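Long-range contacts in cephalosporin acylase (Bacillus halodurans, PDB 2NLZ), which probably hydrolyses amide bonds as an N-terminal nucleophile enzyme of the gamma-glutamyltranspeptidase family, perhaps acting as a cephalosporin acylase: residues I255-V264 with L277-F288; P432-M443 with F509-R517. The protein carries 1 engineered substitution. All blocks are in the same frame, centred on the assembly; numbering follows the deposited sequence.

Interaction 1. Residues I255-V264 with L277-F288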
loop_
_atom_site.group_PDB
_atom_site.type_symbol
_atom_site.label_atom_id
_atom_site.label_comp_id
_atom_site.label_asym_id
_atom_site.label_seq_id
_atom_site.Cartn_x
_atom_site.Cartn_y
_atom_site.Cartn_z
ATOM N N ILE D 255 38.148 -9.399 -11.877
ATOM C CA ILE D 255 38.523 -8.246 -11.057
ATOM C C ILE D 255 37.539 -8.062 -9.907
ATOM O O ILE D 255 36.371 -8.456 -10.005
ATOM C CB ILE D 255 38.569 -6.950 -11.893
ATOM C CG1 ILE D 255 37.290 -6.799 -12.730
ATOM C CG2 ILE D 255 39.830 -6.926 -12.769
ATOM C CD1 ILE D 255 37.160 -5.454 -13.416
ATOM N N SER D 256 38.016 -7.464 -8.819
ATOM C CA SER D 256 37.187 -7.287 -7.632
ATOM C C SER D 256 37.461 -6.022 -6.826
ATOM O O SER D 256 38.355 -5.230 -7.129
ATOM C CB SER D 256 37.289 -8.504 -6.705
ATOM O OG SER D 256 38.533 -8.538 -6.039
ATOM N N ILE D 257 36.661 -5.871 -5.783
ATOM C CA ILE D 257 36.694 -4.739 -4.889
ATOM C C ILE D 257 36.391 -5.333 -3.527
ATOM O O ILE D 257 35.616 -6.293 -3.435
ATOM C CB ILE D 257 35.613 -3.691 -5.309
ATOM C CG1 ILE D 257 36.210 -2.649 -6.267
ATOM C CG2 ILE D 257 34.922 -3.032 -4.095
ATOM C CD1 ILE D 257 37.558 -2.073 -5.827
ATOM N N ASP D 258 37.024 -4.811 -2.475
ATOM C CA ASP D 258 36.621 -5.174 -1.125
ATOM C C ASP D 258 35.457 -4.287 -0.742
ATOM O O ASP D 258 35.625 -3.080 -0.598
ATOM C CB ASP D 258 37.760 -5.004 -0.125
ATOM C CG ASP D 258 37.407 -5.540 1.259
ATOM O OD1 ASP D 258 36.614 -4.894 1.985
ATOM O OD2 ASP D 258 37.936 -6.608 1.625
ATOM N N TYR D 259 34.274 -4.880 -0.610
ATOM C CA TYR D 259 33.107 -4.134 -0.143
ATOM C C TYR D 259 32.661 -4.625 1.234
ATOM O O TYR D 259 31.875 -5.577 1.362
ATOM C CB TYR D 259 31.951 -4.159 -1.158
ATOM C CG TYR D 259 30.893 -3.127 -0.846
ATOM C CD1 TYR D 259 31.095 -1.789 -1.163
ATOM C CD2 TYR D 259 29.707 -3.484 -0.203
ATOM C CE1 TYR D 259 30.144 -0.831 -0.858
ATOM C CE2 TYR D 259 28.751 -2.539 0.107
ATOM C CZ TYR D 259 28.973 -1.207 -0.224
ATOM O OH TYR D 259 28.029 -0.237 0.076
ATOM N N ARG D 260 33.192 -3.949 2.257
ATOM C CA ARG D 260 32.851 -4.186 3.661
ATOM C C ARG D 260 33.101 -5.628 4.080
ATOM O O ARG D 260 32.263 -6.244 4.747
ATOM C CB ARG D 260 31.405 -3.760 3.952
ATOM C CG ARG D 260 31.005 -2.525 3.178
ATOM C CD ARG D 260 29.929 -1.756 3.855
ATOM N NE ARG D 260 29.463 -0.657 3.015
ATOM C CZ ARG D 260 29.945 0.578 3.070
ATOM N NH1 ARG D 260 30.913 0.875 3.925
ATOM N NH2 ARG D 260 29.456 1.517 2.270
ATOM N N GLY D 261 34.262 -6.149 3.669
ATOM C CA GLY D 261 34.701 -7.504 4.028
ATOM C C GLY D 261 34.500 -8.533 2.931
ATOM O O GLY D 261 35.290 -9.481 2.795
ATOM N N TYR D 262 33.423 -8.346 2.166
ATOM C CA TYR D 262 33.109 -9.178 1.014
ATOM C C TYR D 262 33.955 -8.730 -0.176
ATOM O O TYR D 262 34.515 -7.627 -0.175
ATOM C CB TYR D 262 31.623 -9.049 0.654
ATOM C CG TYR D 262 30.660 -9.634 1.674
ATOM C CD1 TYR D 262 30.093 -10.889 1.475
ATOM C CD2 TYR D 262 30.312 -8.923 2.830
ATOM C CE1 TYR D 262 29.212 -11.431 2.399
ATOM C CE2 TYR D 262 29.428 -9.457 3.764
ATOM C CZ TYR D 262 28.884 -10.714 3.538
ATOM O OH TYR D 262 28.008 -11.264 4.443
ATOM N N ARG D 263 34.052 -9.587 -1.186
ATOM C CA ARG D 263 34.629 -9.187 -2.461
ATOM C C ARG D 263 33.616 -9.350 -3.591
ATOM O O ARG D 263 33.035 -10.426 -3.782
ATOM C CB ARG D 263 35.929 -9.941 -2.756
ATOM C CG ARG D 263 37.052 -9.625 -1.778
ATOM C CD ARG D 263 38.423 -9.844 -2.405
ATOM N NE ARG D 263 38.820 -8.750 -3.293
ATOM C CZ ARG D 263 39.511 -7.680 -2.909
ATOM N NH1 ARG D 263 39.885 -7.543 -1.646
ATOM N NH2 ARG D 263 39.828 -6.741 -3.786
ATOM N N VAL D 264 33.405 -8.261 -4.325
ATOM C CA VAL D 264 32.474 -8.228 -5.447
ATOM C C VAL D 264 33.239 -8.446 -6.756
ATOM O O VAL D 264 34.111 -7.653 -7.112
ATOM C CB VAL D 264 31.719 -6.889 -5.499
ATOM C CG1 VAL D 264 30.647 -6.927 -6.560
ATOM C CG2 VAL D 264 31.104 -6.588 -4.162
ATOM N N LEU D 277 31.816 -1.995 -9.859
ATOM C CA LEU D 277 32.983 -1.998 -8.973
ATOM C C LEU D 277 33.451 -0.603 -8.525
ATOM O O LEU D 277 33.622 -0.344 -7.329
ATOM C CB LEU D 277 34.123 -2.758 -9.651
ATOM C CG LEU D 277 34.374 -4.205 -9.223
ATOM C CD1 LEU D 277 33.131 -4.890 -8.756
ATOM C CD2 LEU D 277 34.995 -4.992 -10.344
ATOM N N GLU D 278 33.646 0.291 -9.487
ATOM C CA GLU D 278 34.034 1.664 -9.199
ATOM C C GLU D 278 32.962 2.396 -8.377
ATOM O O GLU D 278 33.279 3.071 -7.389
ATOM C CB GLU D 278 34.328 2.418 -10.499
ATOM C CG GLU D 278 34.826 3.837 -10.287
ATOM C CD GLU D 278 34.954 4.609 -11.582
ATOM O OE1 GLU D 278 35.122 3.988 -12.654
ATOM O OE2 GLU D 278 34.878 5.846 -11.529
ATOM N N ALA D 279 31.701 2.248 -8.780
ATOM C CA ALA D 279 30.592 2.822 -8.025
ATOM C C ALA D 279 30.601 2.333 -6.579
ATOM O O ALA D 279 30.578 3.146 -5.657
ATOM C CB ALA D 279 29.257 2.529 -8.697
ATOM N N LEU D 280 30.670 1.017 -6.380
ATOM C CA LEU D 280 30.760 0.473 -5.020
ATOM C C LEU D 280 31.936 1.069 -4.252
ATOM O O LEU D 280 31.836 1.309 -3.041
ATOM C CB LEU D 280 30.857 -1.060 -5.003
ATOM C CG LEU D 280 29.600 -1.918 -4.794
ATOM C CD1 LEU D 280 28.494 -1.134 -4.092
ATOM C CD2 LEU D 280 29.093 -2.488 -6.107
ATOM N N ASN D 281 33.028 1.324 -4.973
ATOM C CA ASN D 281 34.255 1.842 -4.380
ATOM C C ASN D 281 34.130 3.305 -3.949
ATOM O O ASN D 281 34.692 3.716 -2.935
ATOM C CB ASN D 281 35.411 1.673 -5.363
ATOM C CG ASN D 281 36.687 1.251 -4.688
ATOM O OD1 ASN D 281 36.669 0.541 -3.672
ATOM N ND2 ASN D 281 37.816 1.677 -5.255
ATOM N N ILE D 282 33.395 4.082 -4.737
ATOM C CA ILE D 282 33.032 5.444 -4.361
ATOM C C ILE D 282 32.104 5.426 -3.137
ATOM O O ILE D 282 32.348 6.109 -2.149
ATOM C CB ILE D 282 32.352 6.185 -5.540
ATOM C CG1 ILE D 282 33.328 6.367 -6.704
ATOM C CG2 ILE D 282 31.877 7.542 -5.107
ATOM C CD1 ILE D 282 32.668 6.685 -8.041
ATOM N N VAL D 283 31.058 4.611 -3.198
ATOM C CA VAL D 283 30.036 4.593 -2.155
ATOM C C VAL D 283 30.541 3.980 -0.830
ATOM O O VAL D 283 30.012 4.270 0.240
ATOM C CB VAL D 283 28.725 3.920 -2.673
ATOM C CG1 VAL D 283 28.576 2.478 -2.175
ATOM C CG2 VAL D 283 27.526 4.736 -2.282
ATOM N N LYS D 284 31.586 3.160 -0.933
ATOM C CA LYS D 284 32.287 2.506 0.186
ATOM C C LYS D 284 32.679 3.444 1.332
ATOM O O LYS D 284 32.703 3.033 2.489
ATOM C CB LYS D 284 33.567 1.891 -0.373
ATOM C CG LYS D 284 34.173 0.763 0.391
ATOM C CD LYS D 284 35.029 -0.042 -0.582
ATOM C CE LYS D 284 36.520 0.218 -0.445
ATOM N NZ LYS D 284 37.188 -0.862 0.349
ATOM N N GLY D 285 33.014 4.690 1.000
ATOM C CA GLY D 285 33.470 5.667 1.987
ATOM C C GLY D 285 32.382 6.278 2.852
ATOM O O GLY D 285 32.675 6.921 3.856
ATOM N N PHE D 286 31.127 6.098 2.458
ATOM C CA PHE D 286 29.997 6.495 3.288
ATOM C C PHE D 286 29.490 5.312 4.106
ATOM O O PHE D 286 29.592 4.157 3.687
ATOM C CB PHE D 286 28.840 6.991 2.425
ATOM C CG PHE D 286 29.202 8.096 1.475
ATOM C CD1 PHE D 286 29.697 9.312 1.945
ATOM C CD2 PHE D 286 28.991 7.939 0.106
ATOM C CE1 PHE D 286 30.004 10.351 1.064
ATOM C CE2 PHE D 286 29.289 8.972 -0.787
ATOM C CZ PHE D 286 29.800 10.184 -0.307
ATOM N N GLU D 287 28.937 5.609 5.276
ATOM C CA GLU D 287 28.193 4.621 6.048
ATOM C C GLU D 287 26.709 4.783 5.691
ATOM O O GLU D 287 26.318 5.804 5.117
ATOM C CB GLU D 287 28.430 4.806 7.559
ATOM C CG GLU D 287 29.901 4.808 8.009
ATOM C CD GLU D 287 30.592 3.465 7.818
ATOM O OE1 GLU D 287 29.937 2.417 7.999
ATOM O OE2 GLU D 287 31.798 3.460 7.492
ATOM N N PHE D 288 25.886 3.786 6.009
ATOM C CA PHE D 288 24.459 3.832 5.638
ATOM C C PHE D 288 23.501 3.460 6.771
ATOM O O PHE D 288 22.690 4.288 7.211
ATOM C CB PHE D 288 24.199 2.967 4.400
ATOM C CG PHE D 288 24.901 3.461 3.178
ATOM C CD1 PHE D 288 24.425 4.570 2.493
ATOM C CD2 PHE D 288 26.059 2.847 2.727
ATOM C CE1 PHE D 288 25.077 5.051 1.375
ATOM C CE2 PHE D 288 26.714 3.328 1.601
ATOM C CZ PHE D 288 26.219 4.436 0.929
#
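Ile-255 meets Leu-277 on strand 250-259, its CG1 3.8 Å from Leu-277 CD2. Ile-257 follows on the same side: its CG1 slides past Leu-277 CG, and its CD1 abuts the Asn-281 amide. Asp-258 engages Lys-284 chiefly through its backbone: its carbonyl O takes a hydrogen bond from Lys-284 NZ (2.9 Å), the lysine bending at chi3 and chi4 to reach it, while the carboxylate stays beyond salt-bridge range and accepts from Gly-261 N in the tight type I' turn. Tyr-259, with CG anti to the backbone N (chi1 -166°), presents one face of its ring to Leu-280, whose CD1 makes a CH-pi contact 4.0 Å from the ring centroid. Arg-260 CG backs the opposite face. The extended arginine sends NH2 to Phe-286 O (3.0 Å) and NH1, weakly, to Lys-284 O, while NE pairs with Asp-457, which also binds Tyr-259 OH. A leucine in place of Arg-260 would probably leave those two carbonyls without this donor and Asp-457 without this cation. Past the turn, Val-264 CG1 touches Leu-277 CD1. Apolar contacts thus seat helix 274-283 on the hairpin, while Lys-284 and Arg-260 spend their charged ends on backbone carbonyls, tying the hairpin to the chain following the helix.

Interaction 2. Residues P432-M443 with F509-R517; sequences PIGPFGVMGGFM and FGRGQIIWR
Strands 432-438 and 512-517 run antiparallel, 175° apart in direction, and are joined by hydrogen bonds from Arg-517 N to Ile-433 O (2.6 Å), Ile-515 N to Pro-435 O (3.3 Å) and Gln-513 N to Gly-437 O (3.2 Å), with a weak one returning from Gly-437 N to Gln-513 O. The non-hydrogen-bonded pairs are Phe-436 with Ile-514, between two bonded positions, and Val-438 with Gly-512, just past the last. Trp-516 carries much of the side-chain contact: Ile-514 CG2 sits over the centre of its indole, and the rim of the indole runs along Ile-433, Gly-434 and Phe-436, CH2 coming 3.8 Å from Phe-436 CD1. CB of Phe-436 lies 3.9 Å from Ile-514 CG1, and with CG between the backbone N and the carbonyl carbon (chi1 70°) the ring turns toward helix 444-457, where it meets His-448 edge to face. On the far side, Ile-433 and Gly-434 form a classic beta bulge opposite Leu-426 of strand 424-428. Strands with helices packed on them fit the alpha-beta-beta-alpha sandwich of N-terminal nucleophile hydrolases. Pro-435 CD rests against Ile-515 CB (4.1 Å), and the proline also touches strand 370-376. Beyond the strand, the bent Met-439 lies alongside the extended Arg-511, CE 3.6 Å from Arg-511 CD, and the guanidinium continues to a salt bridge with Glu-62. Met-443 CE lies against Phe-509 O, a carbonyl that accepts from Arg-470.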
loop_
_atom_site.group_PDB
_atom_site.type_symbol
_atom_site.label_atom_id
_atom_site.label_comp_id
_atom_site.label_asym_id
_atom_site.label_seq_id
_atom_site.Cartn_x
_atom_site.Cartn_y
_atom_site.Cartn_z
ATOM N N PRO D 432 33.313 -19.011 -1.447
ATOM C CA PRO D 432 32.327 -18.549 -2.405
ATOM C C PRO D 432 30.987 -18.344 -1.712
ATOM O O PRO D 432 30.533 -19.209 -0.940
ATOM C CB PRO D 432 32.225 -19.717 -3.377
ATOM C CG PRO D 432 32.439 -20.914 -2.526
ATOM C CD PRO D 432 33.461 -20.479 -1.485
ATOM N N ILE D 433 30.361 -17.201 -1.956
ATOM C CA ILE D 433 28.985 -17.081 -1.503
ATOM C C ILE D 433 27.986 -17.188 -2.670
ATOM O O ILE D 433 26.890 -17.711 -2.488
ATOM C CB ILE D 433 28.729 -15.931 -0.474
ATOM C CG1 ILE D 433 28.408 -14.622 -1.157
ATOM C CG2 ILE D 433 29.901 -15.770 0.529
ATOM C CD1 ILE D 433 27.748 -13.683 -0.201
ATOM N N GLY D 434 28.370 -16.755 -3.867
ATOM C CA GLY D 434 27.546 -17.094 -5.030
ATOM C C GLY D 434 27.461 -16.210 -6.263
ATOM O O GLY D 434 28.055 -15.120 -6.332
ATOM N N PRO D 435 26.722 -16.697 -7.272
ATOM C CA PRO D 435 26.487 -15.951 -8.499
ATOM C C PRO D 435 25.263 -15.036 -8.400
ATOM O O PRO D 435 24.273 -15.370 -7.732
ATOM C CB PRO D 435 26.257 -17.053 -9.526
ATOM C CG PRO D 435 25.649 -18.178 -8.733
ATOM C CD PRO D 435 26.088 -18.027 -7.301
ATOM N N PHE D 436 25.361 -13.882 -9.054
ATOM C CA PHE D 436 24.252 -12.949 -9.148
ATOM C C PHE D 436 24.366 -12.210 -10.473
ATOM O O PHE D 436 25.442 -12.173 -11.078
ATOM C CB PHE D 436 24.259 -11.961 -7.975
ATOM C CG PHE D 436 25.383 -10.962 -8.024
ATOM C CD1 PHE D 436 26.595 -11.248 -7.443
ATOM C CD2 PHE D 436 25.216 -9.727 -8.645
ATOM C CE1 PHE D 436 27.617 -10.344 -7.481
ATOM C CE2 PHE D 436 26.241 -8.817 -8.691
ATOM C CZ PHE D 436 27.444 -9.124 -8.105
ATOM N N GLY D 437 23.253 -11.639 -10.924
ATOM C CA GLY D 437 23.247 -10.775 -12.097
ATOM C C GLY D 437 21.916 -10.076 -12.215
ATOM O O GLY D 437 20.887 -10.618 -11.798
ATOM N N VAL D 438 21.932 -8.855 -12.742
ATOM C CA VAL D 438 20.695 -8.186 -13.124
ATOM C C VAL D 438 20.736 -7.693 -14.569
ATOM O O VAL D 438 21.214 -6.594 -14.851
ATOM C CB VAL D 438 20.302 -7.040 -12.185
ATOM C CG1 VAL D 438 18.906 -6.520 -12.547
ATOM C CG2 VAL D 438 20.312 -7.503 -10.755
ATOM N N MET D 439 20.274 -8.568 -15.461
ATOM C CA MET D 439 19.807 -8.294 -16.827
ATOM C C MET D 439 19.357 -6.846 -17.105
ATOM O O MET D 439 18.730 -6.221 -16.261
ATOM C CB MET D 439 18.608 -9.238 -17.055
ATOM C CG MET D 439 18.268 -9.628 -18.460
ATOM S SD MET D 439 17.328 -8.394 -19.377
ATOM C CE MET D 439 16.042 -7.919 -18.252
ATOM N N GLY D 440 19.651 -6.315 -18.287
ATOM C CA GLY D 440 18.959 -5.104 -18.731
ATOM C C GLY D 440 19.716 -3.988 -19.421
ATOM O O GLY D 440 19.361 -2.817 -19.275
ATOM N N GLY D 441 20.739 -4.338 -20.193
ATOM C CA GLY D 441 21.510 -3.348 -20.943
ATOM C C GLY D 441 22.359 -2.460 -20.052
ATOM O O GLY D 441 23.255 -2.939 -19.356
ATOM N N PHE D 442 22.073 -1.161 -20.070
ATOM C CA PHE D 442 22.809 -0.190 -19.246
ATOM C C PHE D 442 22.281 -0.082 -17.807
ATOM O O PHE D 442 22.847 0.637 -16.978
ATOM C CB PHE D 442 22.839 1.180 -19.923
ATOM C CG PHE D 442 23.711 1.229 -21.149
ATOM C CD1 PHE D 442 23.156 1.123 -22.425
ATOM C CD2 PHE D 442 25.087 1.384 -21.030
ATOM C CE1 PHE D 442 23.963 1.178 -23.566
ATOM C CE2 PHE D 442 25.900 1.435 -22.164
ATOM C CZ PHE D 442 25.334 1.332 -23.434
ATOM N N MET D 443 21.196 -0.802 -17.518
ATOM C CA MET D 443 20.723 -0.989 -16.146
ATOM C C MET D 443 21.707 -1.868 -15.350
ATOM O O MET D 443 21.817 -1.752 -14.119
ATOM C CB MET D 443 19.319 -1.622 -16.156
ATOM C CG MET D 443 18.878 -2.311 -14.849
ATOM S SD MET D 443 18.273 -1.144 -13.626
ATOM C CE MET D 443 18.171 -2.168 -12.159
ATOM N N PHE D 509 13.221 -2.393 -15.645
ATOM C CA PHE D 509 14.179 -2.320 -14.542
ATOM C C PHE D 509 14.969 -3.619 -14.338
ATOM O O PHE D 509 15.543 -3.871 -13.272
ATOM C CB PHE D 509 13.490 -1.840 -13.261
ATOM C CG PHE D 509 13.049 -0.409 -13.328
ATOM C CD1 PHE D 509 13.882 0.604 -12.892
ATOM C CD2 PHE D 509 11.800 -0.073 -13.844
ATOM C CE1 PHE D 509 13.481 1.926 -12.958
ATOM C CE2 PHE D 509 11.393 1.244 -13.916
ATOM C CZ PHE D 509 12.233 2.246 -13.477
ATOM N N GLY D 510 14.993 -4.437 -15.385
ATOM C CA GLY D 510 15.825 -5.623 -15.407
ATOM C C GLY D 510 15.250 -6.867 -14.763
ATOM O O GLY D 510 14.204 -6.826 -14.120
ATOM N N ARG D 511 15.960 -7.976 -14.951
ATOM C CA ARG D 511 15.621 -9.260 -14.344
ATOM C C ARG D 511 16.827 -9.781 -13.571
ATOM O O ARG D 511 17.950 -9.745 -14.054
ATOM C CB ARG D 511 15.168 -10.265 -15.416
ATOM C CG ARG D 511 13.852 -9.868 -16.111
ATOM C CD ARG D 511 13.655 -10.534 -17.458
ATOM N NE ARG D 511 12.840 -9.711 -18.348
ATOM C CZ ARG D 511 12.479 -10.063 -19.578
ATOM N NH1 ARG D 511 12.856 -11.232 -20.076
ATOM N NH2 ARG D 511 11.736 -9.249 -20.314
ATOM N N GLY D 512 16.611 -10.259 -12.362
ATOM C CA GLY D 512 17.734 -10.741 -11.580
ATOM C C GLY D 512 17.586 -12.174 -11.132
ATOM O O GLY D 512 16.469 -12.694 -11.045
ATOM N N GLN D 513 18.717 -12.825 -10.870
ATOM C CA GLN D 513 18.722 -14.111 -10.176
ATOM C C GLN D 513 19.885 -14.124 -9.192
ATOM O O GLN D 513 20.955 -13.565 -9.457
ATOM C CB GLN D 513 18.852 -15.302 -11.132
ATOM C CG GLN D 513 18.153 -15.166 -12.486
ATOM C CD GLN D 513 16.670 -15.414 -12.407
ATOM O OE1 GLN D 513 15.893 -14.835 -13.176
ATOM N NE2 GLN D 513 16.262 -16.277 -11.476
ATOM N N ILE D 514 19.661 -14.767 -8.051
ATOM C CA ILE D 514 20.656 -14.869 -7.008
ATOM C C ILE D 514 20.606 -16.282 -6.436
ATOM O O ILE D 514 19.532 -16.822 -6.189
ATOM C CB ILE D 514 20.399 -13.826 -5.875
ATOM C CG1 ILE D 514 20.735 -12.402 -6.346
ATOM C CG2 ILE D 514 21.209 -14.145 -4.629
ATOM C CD1 ILE D 514 20.222 -11.287 -5.428
ATOM N N ILE D 515 21.784 -16.880 -6.274
ATOM C CA ILE D 515 21.958 -18.054 -5.424
ATOM C C ILE D 515 23.078 -17.752 -4.420
ATOM O O ILE D 515 24.204 -17.469 -4.832
ATOM C CB ILE D 515 22.314 -19.331 -6.230
ATOM C CG1 ILE D 515 21.213 -19.683 -7.222
ATOM C CG2 ILE D 515 22.478 -20.506 -5.306
ATOM C CD1 ILE D 515 21.558 -20.844 -8.121
ATOM N N TRP D 516 22.770 -17.791 -3.123
ATOM C CA TRP D 516 23.807 -17.683 -2.094
ATOM C C TRP D 516 24.067 -19.014 -1.395
ATOM O O TRP D 516 23.139 -19.725 -1.010
ATOM C CB TRP D 516 23.512 -16.614 -1.019
ATOM C CG TRP D 516 23.332 -15.162 -1.454
ATOM C CD1 TRP D 516 22.463 -14.271 -0.906
ATOM C CD2 TRP D 516 24.035 -14.448 -2.489
ATOM N NE1 TRP D 516 22.555 -13.056 -1.536
ATOM C CE2 TRP D 516 23.514 -13.129 -2.510
ATOM C CE3 TRP D 516 25.048 -14.789 -3.399
ATOM C CZ2 TRP D 516 23.968 -12.146 -3.412
ATOM C CZ3 TRP D 516 25.505 -13.809 -4.306
ATOM C CH2 TRP D 516 24.964 -12.504 -4.299
ATOM N N ARG D 517 25.345 -19.340 -1.232
ATOM C CA ARG D 517 25.747 -20.506 -0.473
ATOM C C ARG D 517 26.323 -20.095 0.874
ATOM O O ARG D 517 27.271 -19.308 0.938
ATOM C CB ARG D 517 26.796 -21.310 -1.224
ATOM C CG ARG D 517 27.534 -22.265 -0.304
ATOM C CD ARG D 517 28.900 -22.684 -0.812
ATOM N NE ARG D 517 28.776 -24.041 -1.287
ATOM C CZ ARG D 517 29.179 -25.144 -0.671
ATOM N NH1 ARG D 517 28.916 -26.296 -1.264
ATOM N NH2 ARG D 517 29.841 -25.118 0.484
#

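Interaction 2 is the deeper contact, centred about 9 Å from the middle of the chain; interaction 1 sits about 22 Å out and is only partly buried. Their centres are about 17 Å apart, yet they touch: Tyr-262 CE1 packs on Ile-433 CD1 at 3.7 Å, and Val-264 CG1 approaches Phe-436 CZ. Strand 424-428 runs between strands 262-266 and 431-438, and helix 444-457 receives side chains from both contacts, Tyr-259 and Leu-280 from one, Phe-436 and Trp-516 from the other. The chemistry follows position: strand pairing through backbone bonds inside, with aromatic and aliphatic filling, against helix-on-hairpin packing outside, where Lys-284 and Arg-260 bond to backbone carbonyls.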